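Local atomic coordinates of DNA polymerase (Pyrobaculum calidifontis, PDB entry 5MDN), a protein that probably catalyses template-directed DNA synthesis, adding deoxyribonucleotides to a growing DNA strand with release of diphosphate, as a family B DNA polymerase. Residues V226-N231 and V276-I281; E298-M303 and L341-K346; A62-V67 and R93-A98; A66-E71 and F81-A86; R664-K669 and V741-Y746. One frame throughout, in Å; residues are numbered along the deposited sequence.

Contact 1 of 5, residues V226-N231 and V276-I281; sequences VIVGYN and VDLYNI
Asp277 and Tyr279 both hold CG anti to the backbone N (chi1 -177° and -174°), and this carries the carboxylate and the phenol ring to Tyr230 and Asn231. Asp277 OD1 lies 2.6 Å from Asn231 N, in a bent, weak bond. The same oxygen caps the helix that follows, taking Tyr279 N at 3.2 Å from above the carboxylate plane. Asp277 OD2 accepts from Asn233 N in helix 232-247. An alanine here takes away the carboxylate; the amides of Tyr279, Asn231 and Asn233 would then lack this acceptor, and the starts of both helices would probably be less firmly held. The backbones pair as parallel strands. Val276 N gives to Ile227 O at 2.8 Å, Gly229 N to Val276 O at 3.2 Å, and Leu278 N to Gly229 O at 2.9 Å. Strand 226-229 and edge strand 274-277 belong to the mixed sheet of the RNase H-like exonuclease domain, joined by a crossover that includes helix 232-247. Val226 CG1 meets Val276 CG2 at 3.7 Å, and Val228 CG1 rests beside Val276 CB. Tyr279 CB sits over one face of the Tyr230 ring, a CH-pi contact 4.3 Å from its centroid; the two ring planes are 39° apart. Tyr230 OH is bonded to Lys291 O, and the side chain of Tyr230 lies about 6 Å from a bound magnesium ion.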
# COMPACT_ATOMS: atom_id res chain seq x y z
N VAL A 226 17.72 -6.83 0.46
CA VAL A 226 16.54 -6.03 0.74
C VAL A 226 16.90 -4.99 1.79
O VAL A 226 17.57 -5.29 2.78
CB VAL A 226 15.36 -6.91 1.22
CG1 VAL A 226 14.07 -6.10 1.24
CG2 VAL A 226 15.21 -8.14 0.34
N ILE A 227 16.45 -3.75 1.57
CA ILE A 227 16.56 -2.68 2.55
C ILE A 227 15.15 -2.30 2.98
O ILE A 227 14.35 -1.84 2.15
CB ILE A 227 17.32 -1.47 1.99
CG1 ILE A 227 18.80 -1.81 1.80
CG2 ILE A 227 17.17 -0.27 2.91
CD1 ILE A 227 19.60 -0.71 1.13
N VAL A 228 14.85 -2.48 4.26
CA VAL A 228 13.52 -2.21 4.80
C VAL A 228 13.59 -1.01 5.73
O VAL A 228 14.55 -0.84 6.48
CB VAL A 228 12.95 -3.44 5.54
CG1 VAL A 228 12.10 -4.28 4.61
CG2 VAL A 228 14.08 -4.27 6.13
N GLY A 229 12.56 -0.17 5.66
CA GLY A 229 12.39 0.94 6.57
C GLY A 229 10.92 1.20 6.77
O GLY A 229 10.07 0.60 6.11
N TYR A 230 10.62 2.11 7.69
CA TYR A 230 9.25 2.54 7.93
C TYR A 230 9.12 4.00 7.50
O TYR A 230 9.78 4.88 8.06
CB TYR A 230 8.86 2.38 9.40
CG TYR A 230 7.37 2.34 9.61
CD1 TYR A 230 6.64 3.51 9.80
CD2 TYR A 230 6.68 1.14 9.61
CE1 TYR A 230 5.27 3.48 9.98
CE2 TYR A 230 5.31 1.09 9.80
CZ TYR A 230 4.61 2.27 9.98
OH TYR A 230 3.25 2.23 10.16
N ASN A 231 8.30 4.23 6.47
CA ASN A 231 8.21 5.53 5.80
C ASN A 231 9.56 5.96 5.23
O ASN A 231 9.88 7.15 5.20
CB ASN A 231 7.64 6.61 6.74
CG ASN A 231 7.01 7.76 5.98
OD1 ASN A 231 6.36 7.57 4.96
ND2 ASN A 231 7.20 8.97 6.49
N VAL A 276 12.27 -1.70 0.24
CA VAL A 276 10.89 -1.89 0.66
C VAL A 276 10.58 -0.90 1.78
O VAL A 276 11.34 -0.77 2.74
CB VAL A 276 10.63 -3.33 1.12
CG1 VAL A 276 9.17 -3.52 1.49
CG2 VAL A 276 11.04 -4.31 0.03
N ASP A 277 9.46 -0.19 1.64
CA ASP A 277 8.95 0.71 2.67
C ASP A 277 7.70 0.06 3.26
O ASP A 277 6.68 -0.05 2.58
CB ASP A 277 8.65 2.09 2.09
CG ASP A 277 8.18 3.08 3.14
OD1 ASP A 277 8.13 2.72 4.34
OD2 ASP A 277 7.87 4.23 2.77
N LEU A 278 7.79 -0.35 4.53
CA LEU A 278 6.69 -1.07 5.15
C LEU A 278 5.46 -0.19 5.34
O LEU A 278 4.35 -0.71 5.44
CB LEU A 278 7.13 -1.65 6.50
CG LEU A 278 8.30 -2.63 6.43
CD1 LEU A 278 8.64 -3.16 7.81
CD2 LEU A 278 7.99 -3.77 5.47
N TYR A 279 5.63 1.13 5.41
CA TYR A 279 4.47 2.01 5.50
C TYR A 279 3.62 1.96 4.24
O TYR A 279 2.42 2.28 4.30
CB TYR A 279 4.91 3.44 5.79
CG TYR A 279 3.76 4.40 6.05
CD1 TYR A 279 2.74 4.07 6.94
CD2 TYR A 279 3.69 5.63 5.41
CE1 TYR A 279 1.69 4.93 7.18
CE2 TYR A 279 2.64 6.50 5.64
CZ TYR A 279 1.65 6.15 6.53
OH TYR A 279 0.61 7.02 6.76
N ASN A 280 4.20 1.58 3.10
CA ASN A 280 3.41 1.41 1.88
C ASN A 280 2.35 0.33 2.05
O ASN A 280 1.20 0.51 1.61
CB ASN A 280 4.33 1.06 0.71
CG ASN A 280 5.22 2.22 0.30
OD1 ASN A 280 6.32 2.02 -0.21
ND2 ASN A 280 4.73 3.44 0.50
N ILE A 281 2.69 -0.79 2.68
CA ILE A 281 1.75 -1.90 2.79
C ILE A 281 0.80 -1.75 3.98
O ILE A 281 -0.37 -2.14 3.89
CB ILE A 281 2.49 -3.24 2.83
CG1 ILE A 281 1.51 -4.41 2.76
CG2 ILE A 281 3.36 -3.35 4.07
CD1 ILE A 281 0.78 -4.51 1.44

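Contact 2 of 5, residues E298-M303 and L341-K346; sequences EYFGVM and LGLAEK
Val302 comes up to Gly342 of helix 326-356, CA to CA 5.6 Å, after a Schellman motif with Gly301 at positive phi (70°) ends helix 293-299. Gly301 N closes this turn on Glu298 O at 3.0 Å. Val302 CG1 then sits against the helix backbone, 3.9 Å from Gly342 C. Gly342 has no side chain, and this lets the valine approach that closely. Phe300 has CG anti to its carbonyl carbon (chi1 -68°), and the ring turns toward Leu343. Leu343 CD2 approaches it obliquely, 4.0 Å from Phe300 CD1, and the two side chains cross at about a right angle. Lys346 is bent at chi2 and chi4. Its CE reaches Phe300 O at 3.3 Å and Val302 CG1 at 4.0 Å, so its aliphatic part lies along the outer side of the turn. Leu343 also touches Leu293 and Val296, and Phe300 touches Leu347. The end of the short helix is thus packed on the long one, close to the exonuclease sheet. The two segments share only apolar and van der Waals contacts. Their hold therefore rests on shape and on the apolar packing of Phe300 against the buried Leu343 and of Val302 against Gly342.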
# COMPACT_ATOMS: atom_id res chain seq x y z
N GLU A 298 2.84 -3.11 17.74
CA GLU A 298 2.06 -3.78 18.77
C GLU A 298 0.97 -4.66 18.15
O GLU A 298 0.74 -5.78 18.62
CB GLU A 298 1.44 -2.76 19.72
CG GLU A 298 0.98 -3.35 21.04
CD GLU A 298 0.06 -2.42 21.80
OE1 GLU A 298 0.44 -1.25 22.01
OE2 GLU A 298 -1.04 -2.86 22.20
N TYR A 299 0.27 -4.15 17.14
CA TYR A 299 -0.82 -4.91 16.52
C TYR A 299 -0.34 -6.26 16.02
O TYR A 299 -1.01 -7.28 16.21
CB TYR A 299 -1.44 -4.10 15.39
CG TYR A 299 -2.81 -4.60 14.96
CD1 TYR A 299 -3.95 -4.28 15.69
CD2 TYR A 299 -2.96 -5.40 13.83
CE1 TYR A 299 -5.19 -4.73 15.31
CE2 TYR A 299 -4.20 -5.86 13.44
CZ TYR A 299 -5.32 -5.52 14.19
OH TYR A 299 -6.56 -5.98 13.80
N PHE A 300 0.82 -6.29 15.36
CA PHE A 300 1.38 -7.53 14.84
C PHE A 300 2.23 -8.26 15.87
O PHE A 300 2.80 -9.31 15.54
CB PHE A 300 2.21 -7.24 13.58
CG PHE A 300 1.40 -6.79 12.40
CD1 PHE A 300 0.93 -5.49 12.32
CD2 PHE A 300 1.08 -7.68 11.39
CE1 PHE A 300 0.18 -5.08 11.23
CE2 PHE A 300 0.33 -7.27 10.30
CZ PHE A 300 -0.12 -5.97 10.23
N GLY A 301 2.32 -7.75 17.09
CA GLY A 301 2.95 -8.48 18.18
C GLY A 301 4.45 -8.64 18.09
O GLY A 301 4.97 -9.71 18.42
N VAL A 302 5.16 -7.60 17.64
CA VAL A 302 6.61 -7.68 17.57
C VAL A 302 7.21 -6.94 18.76
O VAL A 302 8.30 -7.28 19.23
CB VAL A 302 7.15 -7.15 16.23
CG1 VAL A 302 6.37 -7.73 15.07
CG2 VAL A 302 7.12 -5.63 16.18
N MET A 303 6.52 -5.91 19.25
CA MET A 303 7.00 -5.16 20.40
C MET A 303 5.83 -4.51 21.13
O MET A 303 5.00 -3.85 20.49
CB MET A 303 8.01 -4.09 19.98
CG MET A 303 8.83 -3.53 21.14
SD MET A 303 10.26 -2.58 20.59
CE MET A 303 11.26 -3.88 19.87
N LEU A 341 12.65 -4.35 11.69
CA LEU A 341 13.04 -5.69 11.27
C LEU A 341 12.06 -6.74 11.76
O LEU A 341 11.86 -7.77 11.10
CB LEU A 341 14.46 -6.01 11.76
CG LEU A 341 15.07 -7.29 11.19
CD1 LEU A 341 15.13 -7.21 9.67
CD2 LEU A 341 16.46 -7.53 11.76
N GLY A 342 11.43 -6.51 12.92
CA GLY A 342 10.40 -7.42 13.39
C GLY A 342 9.20 -7.46 12.46
O GLY A 342 8.72 -8.54 12.10
N LEU A 343 8.70 -6.28 12.08
CA LEU A 343 7.61 -6.22 11.10
C LEU A 343 8.00 -6.89 9.79
O LEU A 343 7.20 -7.62 9.19
CB LEU A 343 7.22 -4.77 10.84
CG LEU A 343 6.17 -4.13 11.76
CD1 LEU A 343 6.14 -2.62 11.56
CD2 LEU A 343 4.80 -4.74 11.51
N ALA A 344 9.23 -6.65 9.32
CA ALA A 344 9.68 -7.25 8.07
C ALA A 344 9.60 -8.77 8.11
O ALA A 344 9.13 -9.40 7.15
CB ALA A 344 11.11 -6.80 7.77
N GLU A 345 10.02 -9.38 9.22
CA GLU A 345 9.95 -10.83 9.34
C GLU A 345 8.52 -11.35 9.17
O GLU A 345 8.32 -12.47 8.70
CB GLU A 345 10.51 -11.27 10.69
CG GLU A 345 12.01 -11.06 10.82
CD GLU A 345 12.47 -10.94 12.27
OE1 GLU A 345 11.72 -11.38 13.16
OE2 GLU A 345 13.58 -10.43 12.50
N LYS A 346 7.52 -10.54 9.53
CA LYS A 346 6.13 -10.94 9.38
C LYS A 346 5.55 -10.57 8.02
O LYS A 346 4.76 -11.35 7.46
CB LYS A 346 5.28 -10.30 10.49
CG LYS A 346 5.73 -10.65 11.90
CD LYS A 346 4.54 -10.80 12.83
CE LYS A 346 4.95 -11.37 14.18
NZ LYS A 346 5.60 -12.71 14.03

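Contact 3 of 5, residues A62-V67 and R93-A98; sequences APVEAV and RKLREA
Leu95 of helix 92-100 fills the close-packed part of this contact. Its CG is anti to the carbonyl carbon (chi1 -60°), which aims the branched end at Ala62 and Val64. One methyl does most of the touching: Leu95 CD2 is 3.7 Å from Ala62 CB and 3.9 Å from Val64 CG2. The Ala62 methyl also sits 3.9 Å from Leu95 CG, so it covers the fork of the leucine. Val64 and Leu95 cross obliquely. Around this spot Leu95 also touches Val61 and Ala86, while Val64 rests on Leu58 of helix 51-58. The outer side is looser. Lys94 passes Ala62 with its aliphatic chain, CE to Ala62 CB at 4.3 Å, and carries its amine on to a long, weak ion pair with Asp91. Pro63 has its CB turned away from the helix; it adds little beyond its carbonyl, Pro63 O to Leu95 CD1 being 4.2 Å. Past Val64 the chain turns at a classic beta bulge, where Glu65 and Ala66 both face Val85, and runs on as the edge strand of a four-stranded sheet. The contact thus ties helix 92-100 to the start of strand 64-74 within a ferredoxin-like beta-alpha-beta-beta-alpha-beta unit. Its core is purely apolar, with the one charged side chain kept at the rim, so this junction depends on hydrophobic burial of Leu95 and not on directed polar bonds.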
# COMPACT_ATOMS: atom_id res chain seq x y z
N ALA A 62 11.42 10.83 -35.25
CA ALA A 62 12.33 10.08 -34.39
C ALA A 62 12.81 8.85 -35.16
O ALA A 62 12.14 8.41 -36.10
CB ALA A 62 11.65 9.67 -33.08
N PRO A 63 13.95 8.29 -34.78
CA PRO A 63 14.43 7.07 -35.45
C PRO A 63 13.55 5.87 -35.11
O PRO A 63 13.11 5.70 -33.97
CB PRO A 63 15.85 6.90 -34.91
CG PRO A 63 15.86 7.63 -33.61
CD PRO A 63 14.93 8.79 -33.80
N VAL A 64 13.30 5.04 -36.12
CA VAL A 64 12.43 3.88 -36.01
C VAL A 64 13.23 2.64 -36.38
O VAL A 64 13.91 2.62 -37.41
CB VAL A 64 11.18 4.02 -36.90
CG1 VAL A 64 10.31 2.78 -36.78
CG2 VAL A 64 10.40 5.26 -36.52
N GLU A 65 13.15 1.61 -35.54
CA GLU A 65 13.84 0.35 -35.83
C GLU A 65 13.12 -0.43 -36.93
O GLU A 65 13.75 -0.91 -37.87
CB GLU A 65 13.96 -0.49 -34.56
CG GLU A 65 14.82 -1.73 -34.72
CD GLU A 65 16.30 -1.44 -34.61
OE1 GLU A 65 16.67 -0.49 -33.89
OE2 GLU A 65 17.10 -2.16 -35.25
N ALA A 66 11.80 -0.55 -36.82
CA ALA A 66 11.00 -1.28 -37.80
C ALA A 66 9.54 -0.93 -37.58
O ALA A 66 9.16 -0.37 -36.54
CB ALA A 66 11.23 -2.79 -37.70
N VAL A 67 8.72 -1.27 -38.57
CA VAL A 67 7.26 -1.22 -38.46
C VAL A 67 6.72 -2.53 -39.01
O VAL A 67 6.74 -2.75 -40.23
CB VAL A 67 6.66 -0.02 -39.21
CG1 VAL A 67 5.15 -0.10 -39.21
CG2 VAL A 67 7.12 1.29 -38.58
N ARG A 93 7.10 8.56 -26.88
CA ARG A 93 6.06 9.58 -26.83
C ARG A 93 5.98 10.36 -28.14
O ARG A 93 4.89 10.59 -28.67
CB ARG A 93 6.29 10.55 -25.67
CG ARG A 93 5.98 10.03 -24.28
CD ARG A 93 4.47 10.02 -24.04
NE ARG A 93 4.11 9.50 -22.72
CZ ARG A 93 4.15 10.23 -21.61
NH1 ARG A 93 4.52 11.50 -21.68
NH2 ARG A 93 3.82 9.69 -20.44
N LYS A 94 7.13 10.79 -28.66
CA LYS A 94 7.16 11.49 -29.94
C LYS A 94 6.52 10.64 -31.04
O LYS A 94 5.76 11.16 -31.86
CB LYS A 94 8.59 11.85 -30.31
CG LYS A 94 9.23 12.88 -29.39
CD LYS A 94 10.60 13.30 -29.89
CE LYS A 94 11.63 12.21 -29.65
NZ LYS A 94 13.01 12.66 -30.01
N LEU A 95 6.81 9.34 -31.06
CA LEU A 95 6.26 8.48 -32.09
C LEU A 95 4.78 8.20 -31.84
O LEU A 95 4.00 8.10 -32.79
CB LEU A 95 7.05 7.17 -32.15
CG LEU A 95 8.52 7.37 -32.49
CD1 LEU A 95 9.33 6.14 -32.12
CD2 LEU A 95 8.69 7.68 -33.97
N ARG A 96 4.38 8.07 -30.57
CA ARG A 96 2.97 7.87 -30.24
C ARG A 96 2.10 8.99 -30.79
O ARG A 96 1.12 8.75 -31.50
CB ARG A 96 2.79 7.75 -28.73
CG ARG A 96 1.37 8.00 -28.26
CD ARG A 96 1.20 7.71 -26.78
NE ARG A 96 -0.09 8.16 -26.28
CZ ARG A 96 -0.75 7.59 -25.28
NH1 ARG A 96 -0.24 6.53 -24.67
NH2 ARG A 96 -1.92 8.08 -24.89
N GLU A 97 2.44 10.24 -30.46
CA GLU A 97 1.63 11.37 -30.90
C GLU A 97 1.69 11.54 -32.41
O GLU A 97 0.67 11.80 -33.05
CB GLU A 97 2.10 12.64 -30.19
CG GLU A 97 1.89 12.62 -28.69
CD GLU A 97 2.73 13.66 -27.96
OE1 GLU A 97 3.59 14.28 -28.62
OE2 GLU A 97 2.53 13.85 -26.74
N ALA A 98 2.89 11.42 -32.99
CA ALA A 98 3.03 11.54 -34.44
C ALA A 98 2.26 10.45 -35.18
O ALA A 98 1.71 10.69 -36.25
CB ALA A 98 4.50 11.52 -34.83

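Contact 4 of 5, residues A66-E71 and F81-A86; sequences AVEVVE and FLKVVA
Glu68 O is met by two groups of the facing strand. Lys83 N donates to it at 2.7 Å with a fairly straight N-H (164°), and Leu82 CA adds a CA-H...O contact at 3.3 Å. Lys83 O takes Glu68 N in return at 3.1 Å. Val70 and Phe81 are likewise joined by two hydrogen bonds; Phe81 N gives to Val70 O at 2.9 Å. At Ala66 and Val85 one bond is sound and the other weak. Between these lie the non-hydrogen-bonded pairs Val67 with Val84 and Val69 with Leu82. Val69 CG2 and Leu82 CD2 run side by side, 4.0 Å apart. On the other face Val70 CG2 stands between backbone N and carbonyl carbon, which lays it 3.9 Å from Phe81 CB. Glu68 and Lys83 extend alongside each other there; Glu68 OE1 and Lys83 NZ are 4.3 Å apart, beyond a salt bridge, and Lys83 also makes a cation-pi contact with Tyr41. Segments 66-71 and 81-86 run antiparallel at 150° within the hairpin of strands 64-74 and 77-86. Strand 64-74 is the outermost strand of its sheet, strand 77-86 pairs on with strand 41-46, and the face bearing Val67, Leu82 and Val84 packs on helix 51-58.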
# COMPACT_ATOMS: atom_id res chain seq x y z
N ALA A 66 11.80 -0.55 -36.82
CA ALA A 66 11.00 -1.28 -37.80
C ALA A 66 9.54 -0.93 -37.58
O ALA A 66 9.16 -0.37 -36.54
CB ALA A 66 11.23 -2.79 -37.70
N VAL A 67 8.72 -1.27 -38.57
CA VAL A 67 7.26 -1.22 -38.46
C VAL A 67 6.72 -2.53 -39.01
O VAL A 67 6.74 -2.75 -40.23
CB VAL A 67 6.66 -0.02 -39.21
CG1 VAL A 67 5.15 -0.10 -39.21
CG2 VAL A 67 7.12 1.29 -38.58
N GLU A 68 6.26 -3.40 -38.12
CA GLU A 68 5.75 -4.71 -38.51
C GLU A 68 4.23 -4.70 -38.53
O GLU A 68 3.58 -3.85 -37.92
CB GLU A 68 6.26 -5.79 -37.55
CG GLU A 68 7.78 -5.89 -37.47
CD GLU A 68 8.24 -6.88 -36.42
OE1 GLU A 68 7.38 -7.43 -35.70
OE2 GLU A 68 9.47 -7.09 -36.30
N VAL A 69 3.67 -5.67 -39.24
CA VAL A 69 2.23 -5.92 -39.28
C VAL A 69 1.96 -7.16 -38.44
O VAL A 69 2.51 -8.24 -38.72
CB VAL A 69 1.72 -6.09 -40.71
CG1 VAL A 69 0.20 -6.19 -40.73
CG2 VAL A 69 2.19 -4.93 -41.59
N VAL A 70 1.11 -7.02 -37.42
CA VAL A 70 0.80 -8.11 -36.52
C VAL A 70 -0.71 -8.28 -36.44
O VAL A 70 -1.49 -7.36 -36.70
CB VAL A 70 1.39 -7.88 -35.11
CG1 VAL A 70 2.91 -7.94 -35.15
CG2 VAL A 70 0.91 -6.55 -34.54
N GLU A 71 -1.12 -9.50 -36.07
CA GLU A 71 -2.51 -9.83 -35.80
C GLU A 71 -2.65 -10.20 -34.33
O GLU A 71 -2.03 -11.17 -33.88
CB GLU A 71 -2.99 -10.98 -36.68
CG GLU A 71 -4.47 -11.28 -36.56
CD GLU A 71 -4.82 -12.69 -36.98
OE1 GLU A 71 -4.19 -13.21 -37.93
OE2 GLU A 71 -5.74 -13.29 -36.37
N PHE A 81 -2.81 -4.83 -36.43
CA PHE A 81 -2.12 -3.66 -35.89
C PHE A 81 -0.80 -3.46 -36.62
O PHE A 81 -0.22 -4.38 -37.19
CB PHE A 81 -1.83 -3.80 -34.39
CG PHE A 81 -3.06 -3.91 -33.53
CD1 PHE A 81 -3.73 -2.77 -33.12
CD2 PHE A 81 -3.52 -5.14 -33.11
CE1 PHE A 81 -4.85 -2.86 -32.32
CE2 PHE A 81 -4.64 -5.24 -32.31
CZ PHE A 81 -5.30 -4.10 -31.91
N LEU A 82 -0.33 -2.21 -36.58
CA LEU A 82 1.06 -1.90 -36.89
C LEU A 82 1.85 -1.89 -35.59
O LEU A 82 1.51 -1.17 -34.65
CB LEU A 82 1.17 -0.54 -37.59
CG LEU A 82 0.50 -0.39 -38.96
CD1 LEU A 82 0.89 0.94 -39.59
CD2 LEU A 82 0.86 -1.54 -39.88
N LYS A 83 2.92 -2.69 -35.54
CA LYS A 83 3.79 -2.74 -34.37
C LYS A 83 4.98 -1.82 -34.64
O LYS A 83 5.98 -2.22 -35.25
CB LYS A 83 4.23 -4.17 -34.08
CG LYS A 83 5.12 -4.30 -32.85
CD LYS A 83 5.75 -5.68 -32.74
CE LYS A 83 6.46 -5.85 -31.41
NZ LYS A 83 7.28 -7.10 -31.37
N VAL A 84 4.87 -0.58 -34.19
CA VAL A 84 5.93 0.41 -34.38
C VAL A 84 7.00 0.17 -33.32
O VAL A 84 6.71 0.15 -32.12
CB VAL A 84 5.38 1.83 -34.28
CG1 VAL A 84 6.51 2.85 -34.44
CG2 VAL A 84 4.29 2.06 -35.33
N VAL A 85 8.24 -0.01 -33.76
CA VAL A 85 9.35 -0.37 -32.89
C VAL A 85 10.33 0.80 -32.88
O VAL A 85 10.99 1.08 -33.89
CB VAL A 85 10.04 -1.67 -33.34
CG1 VAL A 85 11.11 -2.08 -32.34
CG2 VAL A 85 9.01 -2.78 -33.51
N ALA A 86 10.43 1.47 -31.73
CA ALA A 86 11.37 2.57 -31.56
C ALA A 86 12.78 2.04 -31.30
O ALA A 86 12.98 0.87 -30.95
CB ALA A 86 10.93 3.47 -30.41

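Contact 5 of 5, residues R664-K669 and V741-Y746; sequences RLKAYK and VDVDYY
Leu665, Lys666 and Val743 meet at a helix-to-helix junction, where the C-terminal end of helix 647-666 faces the first turn of helix 743-756. Val743 sets its two methyls against the end of helix 647-666. Val743 CG2 takes the inner place, 3.6 Å from Leu665 CG and 3.2 Å from Leu665 O. Val743 CG1 takes the outer place, 3.7 Å from Lys666 CG. With CG anti to the backbone N (chi1 -161°), the Leu665 side chain slides past Val743 in the opposite direction and brings CD2 to 4.3 Å from Tyr746 CB. Leu665 also touches Ile747 of helix 743-756, and Phe670 in a loop. Lys666 crosses Val743 at about a right angle and stretches out extended toward Asp744. Lys666 NZ remains 5.1 Å from Asp744 OD1, too far for a salt bridge, so any pull is probably mild. Tyr668 has positive phi (59°) and closes helix 647-666 in a Schellman motif. One face of its ring lies over Lys666 O. The ring edge is turned to the carbonyl of Val741, and Tyr668 CE1 lies 4.4 Å from Val741 O. Asp742 is the N-cap residue of helix 743-756 and the centre of an inverse gamma turn. A Schellman-closed helix end thus packs on the first turn of a helix that follows an N-cap aspartate, probably in the thumb of this family B polymerase.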
# COMPACT_ATOMS: atom_id res chain seq x y z
N ARG A 664 -8.15 16.47 36.73
CA ARG A 664 -6.71 16.69 36.73
C ARG A 664 -6.31 17.81 35.78
O ARG A 664 -5.24 18.42 35.96
CB ARG A 664 -5.93 15.43 36.31
CG ARG A 664 -6.11 15.06 34.86
CD ARG A 664 -5.02 14.12 34.39
NE ARG A 664 -5.18 13.77 32.98
CZ ARG A 664 -4.63 14.46 31.99
NH1 ARG A 664 -3.90 15.53 32.26
NH2 ARG A 664 -4.82 14.09 30.73
N LEU A 665 -7.13 18.09 34.76
CA LEU A 665 -6.78 19.14 33.81
C LEU A 665 -6.97 20.52 34.42
O LEU A 665 -6.16 21.42 34.21
CB LEU A 665 -7.62 18.99 32.54
CG LEU A 665 -7.16 19.67 31.25
CD1 LEU A 665 -5.73 19.28 30.92
CD2 LEU A 665 -8.10 19.32 30.10
N LYS A 666 -8.04 20.70 35.20
CA LYS A 666 -8.24 21.94 35.93
C LYS A 666 -7.33 22.05 37.15
O LYS A 666 -7.12 23.16 37.66
CB LYS A 666 -9.70 22.08 36.35
CG LYS A 666 -10.61 22.59 35.24
CD LYS A 666 -11.99 22.92 35.75
CE LYS A 666 -12.84 23.57 34.66
NZ LYS A 666 -14.25 23.78 35.10
N ALA A 667 -6.79 20.93 37.63
CA ALA A 667 -5.84 20.93 38.74
C ALA A 667 -4.41 21.20 38.28
O ALA A 667 -3.50 21.20 39.11
CB ALA A 667 -5.90 19.61 39.49
N TYR A 668 -4.21 21.41 36.98
CA TYR A 668 -2.91 21.74 36.40
C TYR A 668 -1.88 20.65 36.69
O TYR A 668 -0.85 20.88 37.32
CB TYR A 668 -2.43 23.11 36.90
CG TYR A 668 -3.38 24.25 36.60
CD1 TYR A 668 -3.57 24.71 35.30
CD2 TYR A 668 -4.09 24.86 37.63
CE1 TYR A 668 -4.45 25.75 35.04
CE2 TYR A 668 -4.97 25.90 37.37
CZ TYR A 668 -5.14 26.34 36.08
OH TYR A 668 -6.01 27.38 35.82
N LYS A 669 -2.18 19.44 36.20
CA LYS A 669 -1.25 18.32 36.29
C LYS A 669 -1.01 17.70 34.91
O LYS A 669 -0.54 16.56 34.82
CB LYS A 669 -1.78 17.24 37.23
CG LYS A 669 -0.72 16.26 37.72
CD LYS A 669 -1.34 14.96 38.19
CE LYS A 669 -1.98 14.28 36.98
NZ LYS A 669 -2.48 12.90 37.23
N VAL A 741 -2.50 27.63 31.01
CA VAL A 741 -3.12 27.27 29.74
C VAL A 741 -4.63 27.46 29.85
O VAL A 741 -5.23 27.15 30.89
CB VAL A 741 -2.74 25.84 29.33
CG1 VAL A 741 -3.24 25.54 27.93
CG2 VAL A 741 -1.23 25.66 29.42
N ASP A 742 -5.25 27.95 28.77
CA ASP A 742 -6.70 28.15 28.76
C ASP A 742 -7.38 26.79 28.83
O ASP A 742 -7.74 26.20 27.81
CB ASP A 742 -7.15 28.90 27.50
CG ASP A 742 -8.64 29.21 27.50
OD1 ASP A 742 -9.29 29.06 28.56
OD2 ASP A 742 -9.17 29.58 26.43
N VAL A 743 -7.56 26.29 30.05
CA VAL A 743 -8.17 24.98 30.26
C VAL A 743 -9.62 24.97 29.77
O VAL A 743 -10.10 23.95 29.28
CB VAL A 743 -8.05 24.58 31.75
CG1 VAL A 743 -9.35 24.82 32.51
CG2 VAL A 743 -7.61 23.14 31.87
N ASP A 744 -10.32 26.10 29.89
CA ASP A 744 -11.71 26.16 29.44
C ASP A 744 -11.84 25.84 27.96
O ASP A 744 -12.88 25.33 27.53
CB ASP A 744 -12.29 27.54 29.74
CG ASP A 744 -12.36 27.84 31.23
OD1 ASP A 744 -11.86 27.02 32.02
OD2 ASP A 744 -12.91 28.89 31.60
N TYR A 745 -10.81 26.12 27.17
CA TYR A 745 -10.81 25.73 25.77
C TYR A 745 -10.74 24.21 25.63
O TYR A 745 -11.56 23.60 24.92
CB TYR A 745 -9.64 26.39 25.05
CG TYR A 745 -9.55 26.14 23.55
CD1 TYR A 745 -9.02 24.95 23.05
CD2 TYR A 745 -9.94 27.11 22.65
CE1 TYR A 745 -8.94 24.73 21.69
CE2 TYR A 745 -9.84 26.91 21.28
CZ TYR A 745 -9.35 25.71 20.81
OH TYR A 745 -9.25 25.50 19.45
N TYR A 746 -9.77 23.58 26.29
CA TYR A 746 -9.50 22.17 26.08
C TYR A 746 -10.57 21.25 26.68
O TYR A 746 -10.70 20.12 26.22
CB TYR A 746 -8.13 21.81 26.65
CG TYR A 746 -6.99 22.25 25.76
CD1 TYR A 746 -7.16 22.33 24.39
CD2 TYR A 746 -5.76 22.61 26.29
CE1 TYR A 746 -6.14 22.74 23.56
CE2 TYR A 746 -4.72 23.02 25.47
CZ TYR A 746 -4.92 23.08 24.10
OH TYR A 746 -3.90 23.49 23.27

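In the fold
Contacts 3 and 4 come first along the chain and touch each other, with centres 11 Å apart. They share Ala66 and Val67 on strand 64-74, and together fix one hairpin and helix 92-100 in the N-terminal four-stranded unit. Contacts 1 and 2 follow in series, with centres 13 Å apart. They touch through Leu278 and Leu343, so helix 326-356 backs the exonuclease sheet near its metal-binding residues. Contact 5 comes last, in the polymerase part, about 40 Å from contact 1 and 74 Å from contact 4, centre to centre. The three groups thus mark separate regions of one large single-chain enzyme, with contacts 1 and 2 nearest the middle of the chain.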